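Concanavalin B (Canavalia ensiformis, PDB 6CAF) is a chitinase-like seed protein of the glycosyl hydrolase 18 family that may act as a carbohydrate-binding protein. Local coordinates at residues Tyr129-Phe134 with Ser180-Ser185; Tyr122-Ala127 with Tyr172-Val177. One frame throughout, in Å; residues are numbered along the deposited sequence.

Interaction 1: residues Tyr129-Phe134 with Ser180-Ser185; sequences YLHTYF and STFLLS
The imidazole of H131, on helix 120-135, reaches across to S180 and F182 in the turn that leads into strand 183-186. Its CG stands anti to the backbone N (chi1 -175°), which carries the ring off the helix and brings CD2 and NE2 to the front of the contact.

Two rings meet here without stacking. H131 CD2 lies 4.0 Å from CE2 of F182, an approach oblique to both ring planes, and the two side chains cross at about a right angle. The CB of F182 points toward the helix, and its CG sits between its own backbone N and carbonyl carbon (chi1 66°), a torsion that brings CE2 to H131 CD2. A true ring stack is made by H131 with Y178, at the end of helix 164-178.

The serine meets the imidazole from another direction. S180 OG sits at the edge of the ring, near its plane, 3.9 Å from NE2 of H131, a separation too long for a hydrogen bond. No hydrogen bond joins the two segments; the carbonyl of H131 is bonded by S136 OG, further along the chain.

The closest CA atoms, of H131 and F182, are 9.6 Å apart, and it is side chains that bridge this distance. The contact therefore appears to depend mainly on van der Waals packing of the buried imidazole; at 3.9 Å the hydroxyl probably contributes little.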
ATOM      1  N   TYR A 129       2.684 -18.815  -5.680  1.00 11.09           N
ATOM      2  CA  TYR A 129       2.706 -18.898  -4.216  1.00 10.70           C
ATOM      3  C   TYR A 129       1.731 -17.902  -3.584  1.00 10.90           C
ATOM      4  O   TYR A 129       0.932 -18.262  -2.680  1.00 11.41           O
ATOM      5  CB  TYR A 129       4.129 -18.685  -3.708  1.00 11.87           C
ATOM      6  CG  TYR A 129       4.237 -18.368  -2.218  1.00 15.41           C
ATOM      7  CD1 TYR A 129       4.274 -19.314  -1.264  1.00 24.47           C
ATOM      8  CD2 TYR A 129       4.287 -17.037  -1.820  1.00 18.21           C
ATOM      9  CE1 TYR A 129       4.387 -18.948   0.111  1.00 26.80           C
ATOM     10  CE2 TYR A 129       4.381 -16.648  -0.532  1.00 24.41           C
ATOM     11  CZ  TYR A 129       4.446 -17.571   0.447  1.00 24.47           C
ATOM     12  OH  TYR A 129       4.533 -16.960   1.726  1.00 25.03           O
ATOM     13  N   LEU A 130       1.784 -16.659  -4.061  1.00 10.30           N
ATOM     14  CA  LEU A 130       0.876 -15.667  -3.523  1.00 10.22           C
ATOM     15  C   LEU A 130      -0.579 -16.061  -3.747  1.00 10.66           C
ATOM     16  O   LEU A 130      -1.440 -15.915  -2.860  1.00 11.68           O
ATOM     17  CB  LEU A 130       1.182 -14.291  -4.083  1.00 10.87           C
ATOM     18  CG  LEU A 130       2.556 -13.736  -3.696  1.00 11.00           C
ATOM     19  CD1 LEU A 130       2.886 -12.524  -4.520  1.00 11.72           C
ATOM     20  CD2 LEU A 130       2.603 -13.390  -2.226  1.00 12.81           C
ATOM     21  N   HIS A 131      -0.865 -16.580  -4.935  1.00 10.71           N
ATOM     22  CA  HIS A 131      -2.214 -16.958  -5.219  1.00 11.07           C
ATOM     23  C   HIS A 131      -2.692 -18.149  -4.360  1.00 11.02           C
ATOM     24  O   HIS A 131      -3.770 -18.096  -3.754  1.00 12.17           O
ATOM     25  CB  HIS A 131      -2.376 -17.264  -6.706  1.00 13.05           C
ATOM     26  CG  HIS A 131      -3.779 -17.547  -7.067  1.00 13.62           C
ATOM     27  ND1 HIS A 131      -4.232 -18.807  -7.356  1.00 18.44           N
ATOM     28  CD2 HIS A 131      -4.852 -16.734  -7.133  1.00 14.19           C
ATOM     29  CE1 HIS A 131      -5.519 -18.764  -7.625  1.00 21.32           C
ATOM     30  NE2 HIS A 131      -5.923 -17.516  -7.484  1.00 16.97           N
ATOM     31  N   THR A 132      -1.878 -19.203  -4.329  1.00 11.10           N
ATOM     32  CA  THR A 132      -2.221 -20.402  -3.626  1.00 11.62           C
ATOM     33  C   THR A 132      -2.402 -20.162  -2.142  1.00 11.86           C
ATOM     34  O   THR A 132      -3.328 -20.698  -1.518  1.00 13.41           O
ATOM     35  CB  THR A 132      -1.159 -21.491  -3.878  1.00 12.99           C
ATOM     36  OG1 THR A 132      -1.116 -21.767  -5.272  1.00 15.38           O
ATOM     37  CG2 THR A 132      -1.408 -22.709  -3.050  1.00 15.01           C
ATOM     38  N   TYR A 133      -1.498 -19.364  -1.577  1.00 11.44           N
ATOM     39  CA  TYR A 133      -1.406 -19.245  -0.134  1.00 12.00           C
ATOM     40  C   TYR A 133      -2.030 -17.984   0.439  1.00 12.50           C
ATOM     41  O   TYR A 133      -2.264 -17.950   1.653  1.00 13.52           O
ATOM     42  CB  TYR A 133       0.034 -19.423   0.339  1.00 12.33           C
ATOM     43  CG  TYR A 133       0.538 -20.804   0.123  1.00 12.69           C
ATOM     44  CD1 TYR A 133       0.209 -21.834   1.000  1.00 15.16           C
ATOM     45  CD2 TYR A 133       1.316 -21.124  -0.965  1.00 14.00           C
ATOM     46  CE1 TYR A 133       0.643 -23.132   0.792  1.00 15.76           C
ATOM     47  CE2 TYR A 133       1.744 -22.431  -1.184  1.00 15.39           C
ATOM     48  CZ  TYR A 133       1.438 -23.431  -0.293  1.00 15.64           C
ATOM     49  OH  TYR A 133       1.871 -24.729  -0.528  1.00 19.27           O
ATOM     50  N   PHE A 134      -2.308 -16.965  -0.374  1.00 11.40           N
ATOM     51  CA  PHE A 134      -2.906 -15.739   0.114  1.00 11.10           C
ATOM     52  C   PHE A 134      -4.159 -15.253  -0.580  1.00 11.00           C
ATOM     53  O   PHE A 134      -4.861 -14.423   0.004  1.00 12.98           O
ATOM     54  CB  PHE A 134      -1.892 -14.571   0.104  1.00 11.96           C
ATOM     55  CG  PHE A 134      -0.744 -14.735   1.066  1.00 12.14           C
ATOM     56  CD1 PHE A 134      -0.865 -14.413   2.381  1.00 13.54           C
ATOM     57  CD2 PHE A 134       0.445 -15.201   0.635  1.00 12.72           C
ATOM     58  CE1 PHE A 134       0.194 -14.545   3.238  1.00 15.49           C
ATOM     59  CE2 PHE A 134       1.525 -15.321   1.464  1.00 14.04           C
ATOM     60  CZ  PHE A 134       1.415 -14.979   2.764  1.00 13.81           C
ATOM     61  N   SER A 180     -10.455 -13.969 -11.095  1.00 20.36           N
ATOM     62  CA  SER A 180     -10.380 -13.463  -9.742  1.00 21.90           C
ATOM     63  C   SER A 180     -10.663 -11.953  -9.710  1.00 20.40           C
ATOM     64  O   SER A 180     -10.575 -11.254 -10.730  1.00 26.38           O
ATOM     65  CB  SER A 180      -8.982 -13.693  -9.151  1.00 23.90           C
ATOM     66  OG  SER A 180      -8.616 -15.063  -8.976  1.00 25.78           O
ATOM     67  N   THR A 181     -10.953 -11.453  -8.519  1.00 22.21           N
ATOM     68  CA  THR A 181     -11.227 -10.054  -8.328  1.00 24.52           C
ATOM     69  C   THR A 181     -10.139  -9.364  -7.507  1.00 21.51           C
ATOM     70  O   THR A 181     -10.278  -8.169  -7.201  1.00 26.22           O
ATOM     71  CB  THR A 181     -12.586  -9.864  -7.629  1.00 31.15           C
ATOM     72  OG1 THR A 181     -12.564 -10.518  -6.354  1.00 39.43           O
ATOM     73  CG2 THR A 181     -13.727 -10.462  -8.471  1.00 43.53           C
ATOM     74  N   PHE A 182      -9.050 -10.065  -7.156  1.00 16.38           N
ATOM     75  CA  PHE A 182      -8.041  -9.411  -6.349  1.00 14.48           C
ATOM     76  C   PHE A 182      -7.427  -8.252  -7.108  1.00 13.35           C
ATOM     77  O   PHE A 182      -7.370  -8.234  -8.337  1.00 15.36           O
ATOM     78  CB  PHE A 182      -6.981 -10.384  -5.776  1.00 14.43           C
ATOM     79  CG  PHE A 182      -6.098 -11.028  -6.807  1.00 14.42           C
ATOM     80  CD1 PHE A 182      -4.979 -10.382  -7.302  1.00 13.92           C
ATOM     81  CD2 PHE A 182      -6.352 -12.297  -7.239  1.00 14.83           C
ATOM     82  CE1 PHE A 182      -4.178 -10.997  -8.224  1.00 15.82           C
ATOM     83  CE2 PHE A 182      -5.549 -12.909  -8.159  1.00 16.48           C
ATOM     84  CZ  PHE A 182      -4.459 -12.265  -8.648  1.00 16.98           C
ATOM     85  N   LEU A 183      -6.954  -7.308  -6.321  1.00 11.10           N
ATOM     86  CA  LEU A 183      -6.385  -6.074  -6.835  1.00 10.93           C
ATOM     87  C   LEU A 183      -4.862  -6.103  -6.736  1.00 10.49           C
ATOM     88  O   LEU A 183      -4.270  -6.856  -5.960  1.00 11.77           O
ATOM     89  CB  LEU A 183      -6.912  -4.896  -6.023  1.00 12.84           C
ATOM     90  CG  LEU A 183      -8.422  -4.742  -6.099  1.00 15.57           C
ATOM     91  CD1 LEU A 183      -8.936  -3.815  -5.006  1.00 22.22           C
ATOM     92  CD2 LEU A 183      -8.864  -4.249  -7.465  1.00 21.96           C
ATOM     93  N   LEU A 184      -4.251  -5.266  -7.562  1.00 10.57           N
ATOM     94  CA  LEU A 184      -2.816  -5.126  -7.614  1.00 10.16           C
ATOM     95  C   LEU A 184      -2.481  -3.652  -7.430  1.00 10.08           C
ATOM     96  O   LEU A 184      -3.045  -2.780  -8.104  1.00 11.51           O
ATOM     97  CB  LEU A 184      -2.296  -5.648  -8.941  1.00 11.46           C
ATOM     98  CG  LEU A 184      -2.468  -7.152  -9.079  1.00 11.41           C
ATOM     99  CD1 LEU A 184      -2.397  -7.613 -10.509  1.00 14.68           C
ATOM    100  CD2 LEU A 184      -1.479  -7.891  -8.218  1.00 14.76           C
ATOM    101  N   SER A 185      -1.563  -3.344  -6.519  1.00 10.06           N
ATOM    102  CA  SER A 185      -1.213  -1.941  -6.264  1.00 10.29           C
ATOM    103  C   SER A 185       0.268  -1.788  -6.065  1.00  9.29           C
ATOM    104  O   SER A 185       0.981  -2.772  -5.867  1.00 10.46           O
ATOM    105  CB  SER A 185      -1.978  -1.428  -5.070  1.00 12.71           C
ATOM    106  OG  SER A 185      -1.677  -2.120  -3.909  1.00 13.30           O
TER

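Interaction 2: residues Tyr122-Ala127 with Tyr172-Val177; sequences YAKDLA and YQIKDV
I174 of helix 164-178 projects its CD1 methyl against A127 of helix 120-135, while K124, about one turn earlier on the latter helix, brings its NZ end to the same isoleucine.

The apolar contact is compact. I174 CD1 comes within 3.7 Å of A127 CB, and it is equally near the backbone of that residue, 3.7 Å from A127 O. The methyl thus rests on the helix surface itself. CG1 of I174 stands anti to its carbonyl carbon and the chain then runs extended (chi2 164°), which spans the gap to the alanine; the two CA atoms, of A127 and I174, are 7.9 Å apart. I174 also touches E128, and A127 touches E170.

The charged side chain adds a contact of another kind. K124 is bent at chi2 (57°), and its end turns to the neighbouring helix, where NZ lies 3.8 Å from I174 CG1. That approach is van der Waals only: the ammonium group forms a salt bridge with E128 on its own helix, which would tie it beside the isoleucine. No hydrogen bond crosses between the segments.

Each helix follows a strand of the parallel sheet: strand 103-109 precedes helix 120-135, strand 150-154 precedes helix 164-178, and these two strands pair directly. The pairing is that of successive outer helices in the beta/alpha (TIM) barrel of glycosyl hydrolase family 18.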
ATOM      1  N   TYR A 122      11.203 -17.255 -11.371  1.00 12.10           N
ATOM      2  CA  TYR A 122      10.804 -17.111  -9.985  1.00 12.12           C
ATOM      3  C   TYR A 122       9.592 -16.197  -9.857  1.00 12.11           C
ATOM      4  O   TYR A 122       8.763 -16.365  -8.967  1.00 12.57           O
ATOM      5  CB  TYR A 122      11.934 -16.605  -9.111  1.00 12.85           C
ATOM      6  CG  TYR A 122      11.598 -16.593  -7.633  1.00 12.53           C
ATOM      7  CD1 TYR A 122      11.553 -17.754  -6.900  1.00 14.34           C
ATOM      8  CD2 TYR A 122      11.308 -15.397  -6.985  1.00 12.60           C
ATOM      9  CE1 TYR A 122      11.244 -17.740  -5.551  1.00 14.67           C
ATOM     10  CE2 TYR A 122      10.993 -15.375  -5.641  1.00 13.12           C
ATOM     11  CZ  TYR A 122      10.976 -16.548  -4.935  1.00 13.19           C
ATOM     12  OH  TYR A 122      10.727 -16.483  -3.579  1.00 14.69           O
ATOM     13  N   ALA A 123       9.499 -15.205 -10.734  1.00 11.61           N
ATOM     14  CA  ALA A 123       8.325 -14.345 -10.700  1.00 11.59           C
ATOM     15  C   ALA A 123       7.053 -15.159 -10.859  1.00 10.99           C
ATOM     16  O   ALA A 123       6.049 -14.858 -10.214  1.00 11.95           O
ATOM     17  CB  ALA A 123       8.428 -13.276 -11.782  1.00 13.53           C
ATOM     18  N   LYS A 124       7.069 -16.167 -11.739  1.00 11.24           N
ATOM     19  CA  LYS A 124       5.910 -17.050 -11.848  1.00 11.40           C
ATOM     20  C   LYS A 124       5.719 -17.899 -10.592  1.00 11.34           C
ATOM     21  O   LYS A 124       4.603 -18.000 -10.056  1.00 11.96           O
ATOM     22  CB  LYS A 124       6.024 -17.920 -13.100  1.00 12.80           C
ATOM     23  CG  LYS A 124       4.935 -18.958 -13.266  1.00 13.36           C
ATOM     24  CD  LYS A 124       3.554 -18.336 -13.274  1.00 13.16           C
ATOM     25  CE  LYS A 124       2.508 -19.376 -13.628  1.00 15.23           C
ATOM     26  NZ  LYS A 124       1.135 -18.834 -13.464  1.00 14.41           N
ATOM     27  N   ASP A 125       6.794 -18.475 -10.078  1.00 10.91           N
ATOM     28  CA  ASP A 125       6.714 -19.281  -8.862  1.00 11.30           C
ATOM     29  C   ASP A 125       6.109 -18.429  -7.720  1.00 11.53           C
ATOM     30  O   ASP A 125       5.248 -18.887  -6.959  1.00 11.52           O
ATOM     31  CB  ASP A 125       8.105 -19.740  -8.392  1.00 13.04           C
ATOM     32  CG  ASP A 125       8.782 -20.760  -9.253  1.00 16.26           C
ATOM     33  OD1 ASP A 125       8.146 -21.384 -10.096  1.00 17.42           O
ATOM     34  OD2 ASP A 125       9.997 -20.955  -9.003  1.00 20.17           O
ATOM     35  N   LEU A 126       6.596 -17.203  -7.555  1.00 10.74           N
ATOM     36  CA  LEU A 126       6.144 -16.345  -6.484  1.00 10.67           C
ATOM     37  C   LEU A 126       4.692 -15.925  -6.701  1.00 10.95           C
ATOM     38  O   LEU A 126       3.910 -15.873  -5.744  1.00 11.04           O
ATOM     39  CB  LEU A 126       7.077 -15.133  -6.359  1.00 11.60           C
ATOM     40  CG  LEU A 126       6.788 -14.191  -5.204  1.00 12.96           C
ATOM     41  CD1 LEU A 126       6.898 -14.866  -3.861  1.00 15.14           C
ATOM     42  CD2 LEU A 126       7.685 -12.963  -5.267  1.00 14.22           C
ATOM     43  N   ALA A 127       4.328 -15.583  -7.936  1.00  9.90           N
ATOM     44  CA  ALA A 127       2.939 -15.242  -8.184  1.00 10.28           C
ATOM     45  C   ALA A 127       2.018 -16.399  -7.815  1.00 10.31           C
ATOM     46  O   ALA A 127       0.960 -16.201  -7.208  1.00 10.74           O
ATOM     47  CB  ALA A 127       2.773 -14.861  -9.646  1.00 11.06           C
ATOM     48  N   TYR A 172      -1.165 -10.727 -12.729  1.00 10.99           N
ATOM     49  CA  TYR A 172      -2.233 -10.271 -13.567  1.00 12.19           C
ATOM     50  C   TYR A 172      -2.817 -11.407 -14.427  1.00 12.97           C
ATOM     51  O   TYR A 172      -4.025 -11.554 -14.587  1.00 14.50           O
ATOM     52  CB  TYR A 172      -1.717  -9.140 -14.447  1.00 13.92           C
ATOM     53  CG  TYR A 172      -2.860  -8.531 -15.177  1.00 18.27           C
ATOM     54  CD1 TYR A 172      -3.688  -7.585 -14.546  1.00 22.79           C
ATOM     55  CD2 TYR A 172      -3.138  -8.885 -16.410  1.00 25.02           C
ATOM     56  CE1 TYR A 172      -4.787  -7.065 -15.177  1.00 23.68           C
ATOM     57  CE2 TYR A 172      -4.250  -8.359 -17.093  1.00 24.13           C
ATOM     58  CZ  TYR A 172      -5.053  -7.441 -16.457  1.00 27.13           C
ATOM     59  OH  TYR A 172      -6.164  -6.877 -17.027  1.00 30.42           O
ATOM     60  N   GLN A 173      -1.937 -12.255 -14.940  1.00 12.02           N
ATOM     61  CA  GLN A 173      -2.388 -13.373 -15.755  0.50 12.94           C
ATOM     62  C   GLN A 173      -3.181 -14.383 -14.928  1.00 13.46           C
ATOM     63  O   GLN A 173      -4.187 -14.923 -15.395  1.00 15.25           O
ATOM     64  CB  GLN A 173      -1.216 -14.041 -16.475  0.50 14.96           C
ATOM     65  CG  GLN A 173      -0.604 -13.180 -17.571  0.50 17.79           C
ATOM     66  CD  GLN A 173      -1.591 -12.857 -18.666  0.50 27.61           C
ATOM     67  OE1 GLN A 173      -2.435 -13.684 -19.003  0.50 29.05           O
ATOM     68  NE2 GLN A 173      -1.505 -11.649 -19.216  0.50 34.76           N
ATOM     69  N   ILE A 174      -2.748 -14.642 -13.708  1.00 12.73           N
ATOM     70  CA  ILE A 174      -3.447 -15.548 -12.804  1.00 13.34           C
ATOM     71  C   ILE A 174      -4.865 -15.008 -12.547  1.00 13.44           C
ATOM     72  O   ILE A 174      -5.820 -15.785 -12.449  1.00 14.80           O
ATOM     73  CB  ILE A 174      -2.638 -15.759 -11.486  1.00 14.25           C
ATOM     74  CG1 ILE A 174      -1.436 -16.656 -11.731  1.00 14.00           C
ATOM     75  CG2 ILE A 174      -3.529 -16.347 -10.390  1.00 17.79           C
ATOM     76  CD1 ILE A 174      -0.408 -16.571 -10.598  1.00 16.11           C
ATOM     77  N   LYS A 175      -4.989 -13.701 -12.372  1.00 15.05           N
ATOM     78  CA  LYS A 175      -6.265 -13.135 -12.111  1.00 16.68           C
ATOM     79  C   LYS A 175      -7.190 -13.460 -13.273  1.00 18.62           C
ATOM     80  O   LYS A 175      -8.355 -13.784 -13.065  1.00 18.92           O
ATOM     81  CB  LYS A 175      -6.072 -11.622 -11.910  1.00 20.37           C
ATOM     82  CG  LYS A 175      -7.297 -10.786 -11.737  1.00 26.20           C
ATOM     83  CD  LYS A 175      -6.778  -9.358 -11.441  1.00 31.89           C
ATOM     84  CE  LYS A 175      -7.745  -8.236 -11.708  1.00 64.48           C
ATOM     85  NZ  LYS A 175      -7.283  -7.090 -10.850  1.00 70.68           N
ATOM     86  N   ASP A 176      -6.685 -13.380 -14.504  0.50 18.76           N
ATOM     87  CA  ASP A 176      -7.507 -13.708 -15.667  0.50 23.56           C
ATOM     88  C   ASP A 176      -7.802 -15.211 -15.759  0.50 24.04           C
ATOM     89  O   ASP A 176      -8.904 -15.610 -16.129  0.50 41.96           O
ATOM     90  CB  ASP A 176      -6.835 -13.221 -16.962  0.50 36.30           C
ATOM     91  CG  ASP A 176      -7.823 -13.082 -18.123  0.50 61.14           C
ATOM     92  OD1 ASP A 176      -9.061 -13.119 -17.857  0.50207.38           O
ATOM     93  OD2 ASP A 176      -7.369 -12.956 -19.299  0.50 95.08           O
ATOM     94  N   VAL A 177      -6.822 -16.047 -15.427  1.00 19.67           N
ATOM     95  CA  VAL A 177      -7.054 -17.492 -15.464  1.00 20.48           C
ATOM     96  C   VAL A 177      -8.214 -17.904 -14.584  1.00 22.28           C
ATOM     97  O   VAL A 177      -9.097 -18.675 -14.991  1.00 25.92           O
ATOM     98  CB  VAL A 177      -5.776 -18.255 -15.014  1.00 19.07           C
ATOM     99  CG1 VAL A 177      -6.062 -19.725 -14.718  1.00 22.87           C
ATOM    100  CG2 VAL A 177      -4.725 -18.107 -16.100  1.00 22.77           C
TER

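How the interactions relate
Both interactions draw on helix 120-135, and their segments alternate along the chain. Interaction 2 joins this helix to helix 164-178, whereas interaction 1 joins its next turns to the connection from that helix into strand 183-186. They merge where H131 CD2 packs 3.5 Å from I174 CG2. Probable hydrogen bonds from K175 NZ to F182 O and from S180 N to K175 O bind the second segments together. Each has two buried touching residues and one partly exposed, S180 or K124, but interaction 2 lies farther from the chain's centre. Interaction 1 centres on two aromatic rings with a hydroxyl at the imidazole edge, interaction 2 on an isoleucine methyl against a helix surface, a lysine end beside it.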